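PDB 1A7J: phosphoribulokinase from Rhodobacter sphaeroides, which catalyses the ATP-dependent phosphorylation of D-ribulose 5-phosphate to D-ribulose 1,5-bisphosphate, a step of the Calvin cycle. Local coordinates for residues A[37-42]-A[93-98]; A[42-47]-A[116-121]. All coordinates share one frame; numbering follows the deposited sequence.

Interaction 1: A[37-42]-A[93-98]; sequences VSIEGD and GRTRTY
The carbonyl O of Ser38 stands 3.9 Å from OG1 of Thr95, a loose approach rather than a bond. The next residue carries the packing. Ile39 belongs to the outermost parallel strand of the P-loop kinase sheet; its backbone pairs with strand 127-132, and its side chain packs against Val83 and Phe84 of helix 77-90. With CG1 set beside its own backbone N (chi1 -70°), Ile39 lays this methylene 3.5 Å from OG1 of Thr95. The two beta-branched side chains cross at a slant, and CG2 of Thr95 rests 3.9 Å from CG1 of Ile39 and 4.0 Å from its CA. Threonine suits the spot because its methyl lies against Ile39 while its hydroxyl is occupied locally: OG1 donates to the carbonyl O of Arg94 at 2.7 Å, arriving above the carbonyl plane and nearly at a right angle to the C=O bond (91°). Replacing Thr95 with an alanine would probably open a gap against Ile39 CG1 and leave the carbonyl of Arg94 without this donor. Beyond the strand the chain turns into a short 3-10 segment, and Asp42, one of the catalytic-site residues, makes the last touch. Its CB comes within 3.9 Å of CD2 of Tyr98, meeting the ring at its edge and in its plane; CB of Tyr98 lies slightly farther off, 4.2 Å from CB of Asp42. The methylene, not the carboxylate, does this touching. Strand and loop are thus joined by van der Waals contact without polar bonds between them, and the acidic group of Asp42 is not spent on Tyr98.

Interaction 2: A[42-47]-A[116-121]; sequences DAFHRF and TDWRDF
Phe44 and Trp118 form an offset T-shaped (edge-to-face) aromatic pair, which ties the loop following strand 36-40 of this P-loop kinase fold to the chain entering the small strand 119-120. The edge of the indole's six-membered ring is turned toward the face of the phenyl ring, with centroids 5.2 Å apart and planes inclined at 67°. In such a pair the slightly positive hydrogens on the rim of one ring approach the pi cloud of the other, an attraction that needs no polar atom and suits a buried place. Phe44 is the enclosed member: its side chain also packs on Ile39 of the strand and Leu80 of helix 77-90. Its CG lies anti to the carbonyl carbon, beside the backbone N (chi1 -69°), and from there CE2 and CZ reach the tryptophan. The turn itself is closed by a backbone bond from His45 N to Asp42 O, 3.1 Å long. The rest of the contact is much looser. Ala43 faces the other segment, yet its small methyl stays well short of it, and its carbonyl O gives merely an oblique approach of 4.2 Å to CH2 of Trp118. Trp118 is itself only partly exposed; Arg94 makes a cation-pi contact with it, and it also touches Glu79. Asp117, whose carboxylate is not modelled, and Arg119 flank the tryptophan and are exposed, consistent with polar residues on this solvent side, whereas the large indole reaches inward to span the distance between two backbones. The tight spot is very small: Trp118 CZ3 lies 3.6 Å from both CE2 and CZ of Phe44, while Trp118 CH2 is also 3.6 Å from that same CE2.

Interactions 1 and 2, whose centres lie about 6 Å apart, share Asp42 and are stitched together by backbone and side chain. Strands 94-95 and 119-120 pair antiparallel, with a probable hydrogen bond from Arg119 N to Thr95 O (3.0 Å); just beyond the strands, another probably runs from Thr116 N to Thr97 O (3.2 Å). Arg96, from the 93-98 segment, reaches the turn after Asp42 through weak hydrogen bonds: NE to Ala43 O at 2.7 Å and NH2 to His45 O at 2.8 Å. This two-stranded pair thus borders the turn bearing Asp42, which belongs to the catalytic site with Lys165, Asp169 and Arg187. The side chain of Asp42 is about 5 Å from that of Ser14, a predicted ATP-binding residue.

Interaction 1: A[37-42]-A[93-98]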
ATOM      1  N   VAL A  37      -0.968   6.438 -15.260  1.00 27.96           N
ATOM      2  CA  VAL A  37      -1.355   5.037 -15.268  1.00 29.26           C
ATOM      3  C   VAL A  37      -1.176   4.442 -13.879  1.00 29.17           C
ATOM      4  O   VAL A  37      -0.387   4.936 -13.093  1.00 30.08           O
ATOM      5  CB  VAL A  37      -0.525   4.208 -16.273  1.00 31.70           C
ATOM      6  CG1 VAL A  37      -0.683   4.766 -17.671  1.00 29.28           C
ATOM      7  CG2 VAL A  37       0.930   4.191 -15.870  1.00 30.13           C
ATOM      8  N   SER A  38      -1.891   3.374 -13.572  1.00 28.73           N
ATOM      9  CA  SER A  38      -1.830   2.843 -12.228  1.00 28.11           C
ATOM     10  C   SER A  38      -1.865   1.325 -12.192  1.00 30.74           C
ATOM     11  O   SER A  38      -2.132   0.679 -13.204  1.00 36.85           O
ATOM     12  CB  SER A  38      -2.971   3.427 -11.394  1.00 25.77           C
ATOM     13  OG  SER A  38      -4.231   2.924 -11.800  1.00 23.77           O
ATOM     14  N   ILE A  39      -1.362   0.785 -11.084  1.00 27.41           N
ATOM     15  CA  ILE A  39      -1.352  -0.636 -10.789  1.00 25.99           C
ATOM     16  C   ILE A  39      -2.005  -0.828  -9.418  1.00 29.80           C
ATOM     17  O   ILE A  39      -1.683  -0.103  -8.472  1.00 27.11           O
ATOM     18  CB  ILE A  39       0.095  -1.166 -10.734  1.00 28.25           C
ATOM     19  CG1 ILE A  39       0.722  -1.176 -12.135  1.00 25.91           C
ATOM     20  CG2 ILE A  39       0.131  -2.563 -10.150  1.00 28.52           C
ATOM     21  CD1 ILE A  39       2.157  -1.686 -12.139  1.00 12.97           C
ATOM     22  N   GLU A  40      -3.084  -1.609  -9.403  1.00 35.63           N
ATOM     23  CA  GLU A  40      -3.665  -2.165  -8.182  1.00 40.44           C
ATOM     24  C   GLU A  40      -2.854  -3.384  -7.732  1.00 41.29           C
ATOM     25  O   GLU A  40      -2.772  -4.378  -8.455  1.00 44.46           O
ATOM     26  CB  GLU A  40      -5.095  -2.617  -8.444  1.00 48.88           C
ATOM     27  CG  GLU A  40      -6.158  -1.560  -8.284  1.00 66.30           C
ATOM     28  CD  GLU A  40      -7.509  -2.182  -7.995  1.00 78.57           C
ATOM     29  OE1 GLU A  40      -8.089  -2.803  -8.916  1.00 82.79           O
ATOM     30  OE2 GLU A  40      -7.929  -2.160  -6.814  1.00 89.29           O
ATOM     31  N   GLY A  41      -2.382  -3.359  -6.489  1.00 33.32           N
ATOM     32  CA  GLY A  41      -1.464  -4.377  -6.021  1.00 27.19           C
ATOM     33  C   GLY A  41      -2.037  -5.775  -6.050  1.00 26.37           C
ATOM     34  O   GLY A  41      -1.291  -6.738  -6.077  1.00 25.84           O
ATOM     35  N   ASP A  42      -3.358  -5.894  -6.088  1.00 29.77           N
ATOM     36  CA  ASP A  42      -3.994  -7.207  -6.145  1.00 37.33           C
ATOM     37  C   ASP A  42      -3.653  -7.895  -7.451  1.00 36.02           C
ATOM     38  O   ASP A  42      -3.494  -9.110  -7.501  1.00 40.72           O
ATOM     39  CB  ASP A  42      -5.513  -7.081  -6.033  1.00 42.46           C
ATOM     40  CG  ASP A  42      -5.951  -6.437  -4.737  1.00 46.42           C
ATOM     41  OD1 ASP A  42      -5.905  -7.122  -3.692  1.00 42.55           O
ATOM     42  OD2 ASP A  42      -6.345  -5.249  -4.765  1.00 56.42           O
ATOM     43  N   GLY A  93       4.194  -1.090 -20.146  1.00 37.70           N
ATOM     44  CA  GLY A  93       4.151  -2.307 -19.358  1.00 35.36           C
ATOM     45  C   GLY A  93       2.746  -2.871 -19.319  1.00 36.43           C
ATOM     46  O   GLY A  93       1.882  -2.447 -20.086  1.00 37.01           O
ATOM     47  N   ARG A  94       2.501  -3.785 -18.392  1.00 40.28           N
ATOM     48  CA  ARG A  94       1.208  -4.450 -18.326  1.00 47.80           C
ATOM     49  C   ARG A  94       0.611  -4.288 -16.943  1.00 46.02           C
ATOM     50  O   ARG A  94       1.306  -3.856 -16.025  1.00 50.60           O
ATOM     51  CB  ARG A  94       1.366  -5.935 -18.647  1.00 50.92           C
ATOM     52  CG  ARG A  94       2.339  -6.239 -19.782  1.00 66.58           C
ATOM     53  CD  ARG A  94       3.383  -7.256 -19.353  1.00 78.72           C
ATOM     54  NE  ARG A  94       2.771  -8.523 -18.954  1.00 90.93           N
ATOM     55  CZ  ARG A  94       3.421  -9.684 -18.868  1.00 97.17           C
ATOM     56  NH1 ARG A  94       4.717  -9.752 -19.150  1.00  0.00           N
ATOM     57  NH2 ARG A  94       2.774 -10.783 -18.492  1.00 94.96           N
ATOM     58  N   THR A  95      -0.687  -4.574 -16.822  1.00 45.34           N
ATOM     59  CA  THR A  95      -1.354  -4.730 -15.526  1.00 44.51           C
ATOM     60  C   THR A  95      -2.595  -5.592 -15.636  1.00 42.84           C
ATOM     61  O   THR A  95      -3.163  -5.728 -16.707  1.00 43.10           O
ATOM     62  CB  THR A  95      -1.806  -3.397 -14.936  1.00 44.05           C
ATOM     63  OG1 THR A  95      -0.763  -2.431 -15.082  1.00 57.37           O
ATOM     64  CG2 THR A  95      -2.108  -3.563 -13.467  1.00 38.99           C
ATOM     65  N   ARG A  96      -2.955  -6.242 -14.538  1.00 46.46           N
ATOM     66  CA  ARG A  96      -4.234  -6.920 -14.414  1.00 50.80           C
ATOM     67  C   ARG A  96      -5.190  -6.050 -13.613  1.00 53.94           C
ATOM     68  O   ARG A  96      -4.820  -4.980 -13.109  1.00 56.32           O
ATOM     69  CB  ARG A  96      -4.064  -8.235 -13.659  1.00 52.26           C
ATOM     70  CG  ARG A  96      -4.221  -9.480 -14.487  1.00 54.47           C
ATOM     71  CD  ARG A  96      -3.031 -10.406 -14.270  1.00 53.98           C
ATOM     72  NE  ARG A  96      -2.782 -10.728 -12.869  1.00 46.56           N
ATOM     73  CZ  ARG A  96      -2.101 -11.797 -12.474  1.00 48.01           C
ATOM     74  NH1 ARG A  96      -1.734 -12.709 -13.363  1.00 47.22           N
ATOM     75  NH2 ARG A  96      -1.869 -12.006 -11.186  1.00 52.10           N
ATOM     76  N   THR A  97      -6.411  -6.546 -13.471  1.00 49.16           N
ATOM     77  CA  THR A  97      -7.264  -6.164 -12.369  1.00 53.17           C
ATOM     78  C   THR A  97      -7.764  -7.435 -11.730  1.00 56.56           C
ATOM     79  O   THR A  97      -7.773  -8.511 -12.342  1.00 54.09           O
ATOM     80  CB  THR A  97      -8.471  -5.317 -12.812  1.00 56.37           C
ATOM     81  OG1 THR A  97      -9.299  -6.071 -13.700  1.00 61.80           O
ATOM     82  CG2 THR A  97      -8.011  -4.078 -13.513  1.00 61.31           C
ATOM     83  N   TYR A  98      -8.068  -7.321 -10.453  1.00 66.25           N
ATOM     84  CA  TYR A  98      -8.604  -8.431  -9.711  1.00 73.83           C
ATOM     85  C   TYR A  98      -9.613  -7.838  -8.716  1.00 84.54           C
ATOM     86  O   TYR A  98     -10.620  -7.272  -9.160  1.00 88.49           O
ATOM     87  CB  TYR A  98      -7.447  -9.184  -9.044  1.00 65.00           C
ATOM     88  CG  TYR A  98      -7.855 -10.314  -8.135  1.00 64.07           C
ATOM     89  CD1 TYR A  98      -8.560 -11.407  -8.613  1.00 59.86           C
ATOM     90  CD2 TYR A  98      -7.574 -10.257  -6.768  1.00 67.37           C
ATOM     91  CE1 TYR A  98      -8.979 -12.415  -7.746  1.00 62.36           C
ATOM     92  CE2 TYR A  98      -7.993 -11.252  -5.894  1.00 59.81           C
ATOM     93  CZ  TYR A  98      -8.698 -12.322  -6.385  1.00 60.81           C
ATOM     94  OH  TYR A  98      -9.162 -13.261  -5.491  1.00 54.74           O
TER

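Interaction 2: A[42-47]-A[116-121]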
ATOM      1  N   ASP A  42      -3.358  -5.894  -6.088  1.00 29.77           N
ATOM      2  CA  ASP A  42      -3.994  -7.207  -6.145  1.00 37.33           C
ATOM      3  C   ASP A  42      -3.653  -7.895  -7.451  1.00 36.02           C
ATOM      4  O   ASP A  42      -3.494  -9.110  -7.501  1.00 40.72           O
ATOM      5  CB  ASP A  42      -5.513  -7.081  -6.033  1.00 42.46           C
ATOM      6  CG  ASP A  42      -5.951  -6.437  -4.737  1.00 46.42           C
ATOM      7  OD1 ASP A  42      -5.905  -7.122  -3.692  1.00 42.55           O
ATOM      8  OD2 ASP A  42      -6.345  -5.249  -4.765  1.00 56.42           O
ATOM      9  N   ALA A  43      -3.476  -7.098  -8.492  1.00 28.09           N
ATOM     10  CA  ALA A  43      -3.224  -7.617  -9.811  1.00 26.12           C
ATOM     11  C   ALA A  43      -1.996  -8.509  -9.925  1.00 29.45           C
ATOM     12  O   ALA A  43      -1.751  -9.085 -10.981  1.00 36.10           O
ATOM     13  CB  ALA A  43      -3.109  -6.490 -10.757  1.00 16.54           C
ATOM     14  N   PHE A  44      -1.157  -8.549  -8.894  1.00 29.49           N
ATOM     15  CA  PHE A  44       0.061  -9.368  -8.963  1.00 26.51           C
ATOM     16  C   PHE A  44       0.162 -10.425  -7.887  1.00 26.44           C
ATOM     17  O   PHE A  44       1.265 -10.795  -7.482  1.00 28.48           O
ATOM     18  CB  PHE A  44       1.310  -8.495  -8.928  1.00 15.38           C
ATOM     19  CG  PHE A  44       1.493  -7.673 -10.149  1.00 19.33           C
ATOM     20  CD1 PHE A  44       0.729  -6.537 -10.352  1.00 18.49           C
ATOM     21  CD2 PHE A  44       2.434  -8.027 -11.094  1.00 18.03           C
ATOM     22  CE1 PHE A  44       0.900  -5.757 -11.470  1.00 15.97           C
ATOM     23  CE2 PHE A  44       2.611  -7.253 -12.221  1.00 19.50           C
ATOM     24  CZ  PHE A  44       1.838  -6.114 -12.407  1.00 21.36           C
ATOM     25  N   HIS A  45      -0.988 -10.907  -7.423  1.00 28.48           N
ATOM     26  CA  HIS A  45      -1.040 -12.142  -6.656  1.00 24.82           C
ATOM     27  C   HIS A  45      -0.808 -13.285  -7.612  1.00 24.19           C
ATOM     28  O   HIS A  45      -1.344 -13.281  -8.708  1.00 25.99           O
ATOM     29  CB  HIS A  45      -2.404 -12.308  -6.002  1.00 27.37           C
ATOM     30  CG  HIS A  45      -2.628 -11.415  -4.824  1.00 22.06           C
ATOM     31  ND1 HIS A  45      -3.876 -11.199  -4.291  1.00 29.32           N
ATOM     32  CD2 HIS A  45      -1.771 -10.686  -4.081  1.00 29.72           C
ATOM     33  CE1 HIS A  45      -3.784 -10.367  -3.268  1.00 23.79           C
ATOM     34  NE2 HIS A  45      -2.510 -10.039  -3.121  1.00 32.25           N
ATOM     35  N   ARG A  46      -0.020 -14.263  -7.196  1.00 26.52           N
ATOM     36  CA  ARG A  46       0.241 -15.432  -8.020  1.00 33.41           C
ATOM     37  C   ARG A  46      -1.029 -16.245  -8.306  1.00 41.81           C
ATOM     38  O   ARG A  46      -1.212 -16.770  -9.420  1.00 51.89           O
ATOM     39  CB  ARG A  46       1.299 -16.317  -7.351  1.00 32.73           C
ATOM     40  CG  ARG A  46       2.033 -17.250  -8.304  1.00 36.83           C
ATOM     41  CD  ARG A  46       3.530 -17.292  -8.013  1.00 47.39           C
ATOM     42  NE  ARG A  46       4.341 -16.752  -9.113  1.00 58.21           N
ATOM     43  CZ  ARG A  46       5.528 -16.170  -8.951  1.00 62.26           C
ATOM     44  NH1 ARG A  46       5.994 -15.934  -7.729  1.00 65.56           N
ATOM     45  NH2 ARG A  46       6.229 -15.771 -10.007  1.00 63.92           N
ATOM     46  N   PHE A  47      -1.924 -16.331  -7.321  1.00 44.15           N
ATOM     47  CA  PHE A  47      -3.049 -17.258  -7.417  1.00 43.37           C
ATOM     48  C   PHE A  47      -4.381 -16.558  -7.348  1.00 44.43           C
ATOM     49  O   PHE A  47      -4.551 -15.591  -6.603  1.00 40.34           O
ATOM     50  CB  PHE A  47      -2.981 -18.308  -6.310  1.00 42.63           C
ATOM     51  CG  PHE A  47      -1.699 -19.075  -6.271  1.00 41.70           C
ATOM     52  CD1 PHE A  47      -1.317 -19.855  -7.358  1.00 46.22           C
ATOM     53  CD2 PHE A  47      -0.870 -19.023  -5.151  1.00 41.32           C
ATOM     54  CE1 PHE A  47      -0.135 -20.576  -7.330  1.00 47.93           C
ATOM     55  CE2 PHE A  47       0.316 -19.740  -5.113  1.00 42.52           C
ATOM     56  CZ  PHE A  47       0.685 -20.517  -6.204  1.00 43.59           C
ATOM     57  N   THR A 116      -8.634 -10.863 -14.296  1.00 51.25           N
ATOM     58  CA  THR A 116      -8.890 -10.388 -15.652  1.00 48.78           C
ATOM     59  C   THR A 116      -7.600 -10.570 -16.452  1.00 47.13           C
ATOM     60  O   THR A 116      -6.606 -11.094 -15.931  1.00 41.89           O
ATOM     61  CB  THR A 116      -9.307  -8.892 -15.672  1.00 48.59           C
ATOM     62  OG1 THR A 116      -9.863  -8.561 -16.944  1.00 52.80           O
ATOM     63  CG2 THR A 116      -8.118  -8.019 -15.485  1.00 51.50           C
ATOM     64  N   ASP A 117      -7.617 -10.142 -17.712  1.00 52.45           N
ATOM     65  CA  ASP A 117      -6.458 -10.303 -18.597  1.00 55.57           C
ATOM     66  C   ASP A 117      -5.559  -9.063 -18.713  1.00 55.23           C
ATOM     67  O   ASP A 117      -6.064  -7.939 -18.703  1.00 55.07           O
ATOM     68  CB  ASP A 117      -6.929 -10.742 -19.984  1.00 57.33           C
ATOM     69  N   TRP A 118      -4.258  -9.291 -18.967  1.00 57.25           N
ATOM     70  CA  TRP A 118      -3.213  -8.244 -18.973  1.00 62.49           C
ATOM     71  C   TRP A 118      -3.427  -7.177 -20.068  1.00 62.74           C
ATOM     72  O   TRP A 118      -3.750  -7.495 -21.221  1.00 67.65           O
ATOM     73  CB  TRP A 118      -1.792  -8.852 -19.145  1.00 67.07           C
ATOM     74  CG  TRP A 118      -1.267  -9.811 -18.033  1.00 76.59           C
ATOM     75  CD1 TRP A 118      -1.249 -11.178 -18.091  1.00 81.60           C
ATOM     76  CD2 TRP A 118      -0.580  -9.460 -16.796  1.00 76.49           C
ATOM     77  NE1 TRP A 118      -0.603 -11.701 -16.992  1.00 83.67           N
ATOM     78  CE2 TRP A 118      -0.182 -10.679 -16.180  1.00 76.34           C
ATOM     79  CE3 TRP A 118      -0.267  -8.254 -16.154  1.00 70.84           C
ATOM     80  CZ2 TRP A 118       0.505 -10.716 -14.963  1.00 68.25           C
ATOM     81  CZ3 TRP A 118       0.415  -8.299 -14.937  1.00 65.45           C
ATOM     82  CH2 TRP A 118       0.792  -9.523 -14.357  1.00 61.20           C
ATOM     83  N   ARG A 119      -3.155  -5.925 -19.715  1.00 59.76           N
ATOM     84  CA  ARG A 119      -3.306  -4.816 -20.643  1.00 60.66           C
ATOM     85  C   ARG A 119      -1.934  -4.269 -20.969  1.00 63.10           C
ATOM     86  O   ARG A 119      -1.055  -4.261 -20.116  1.00 67.43           O
ATOM     87  CB  ARG A 119      -4.127  -3.691 -20.006  1.00 59.71           C
ATOM     88  CG  ARG A 119      -5.463  -4.143 -19.279  1.00 63.66           C
ATOM     89  CD  ARG A 119      -5.805  -3.142 -18.170  1.00 57.24           C
ATOM     90  NE  ARG A 119      -7.106  -3.328 -17.491  1.00 60.62           N
ATOM     91  CZ  ARG A 119      -7.409  -2.652 -16.359  1.00 66.16           C
ATOM     92  NH1 ARG A 119      -6.405  -2.249 -15.555  1.00 69.69           N
ATOM     93  NH2 ARG A 119      -8.689  -2.429 -15.961  1.00 67.10           N
ATOM     94  N   ASP A 120      -1.768  -3.734 -22.170  1.00 63.37           N
ATOM     95  CA  ASP A 120      -0.619  -2.894 -22.427  1.00 66.77           C
ATOM     96  C   ASP A 120      -0.827  -1.583 -21.705  1.00 66.55           C
ATOM     97  O   ASP A 120      -1.961  -1.186 -21.441  1.00 62.43           O
ATOM     98  CB  ASP A 120      -0.448  -2.655 -23.918  1.00 74.27           C
ATOM     99  CG  ASP A 120       0.292  -3.781 -24.607  1.00 81.42           C
ATOM    100  OD1 ASP A 120       0.764  -4.701 -23.898  1.00 83.10           O
ATOM    101  OD2 ASP A 120       0.394  -3.753 -25.851  1.00 85.49           O
ATOM    102  N   PHE A 121       0.267  -0.954 -21.308  1.00 68.71           N
ATOM    103  CA  PHE A 121       0.163   0.307 -20.600  1.00 69.86           C
ATOM    104  C   PHE A 121      -0.154   1.406 -21.594  1.00 70.23           C
ATOM    105  O   PHE A 121       0.461   1.495 -22.660  1.00 72.58           O
ATOM    106  CB  PHE A 121       1.467   0.632 -19.859  1.00 71.50           C
ATOM    107  CG  PHE A 121       1.381   0.462 -18.361  1.00 67.47           C
ATOM    108  CD1 PHE A 121       0.168   0.605 -17.694  1.00 69.94           C
ATOM    109  CD2 PHE A 121       2.524   0.165 -17.623  1.00 60.00           C
ATOM    110  CE1 PHE A 121       0.094   0.444 -16.315  1.00 64.03           C
ATOM    111  CE2 PHE A 121       2.465   0.004 -16.254  1.00 54.19           C
ATOM    112  CZ  PHE A 121       1.251   0.142 -15.596  1.00 59.29           C
TER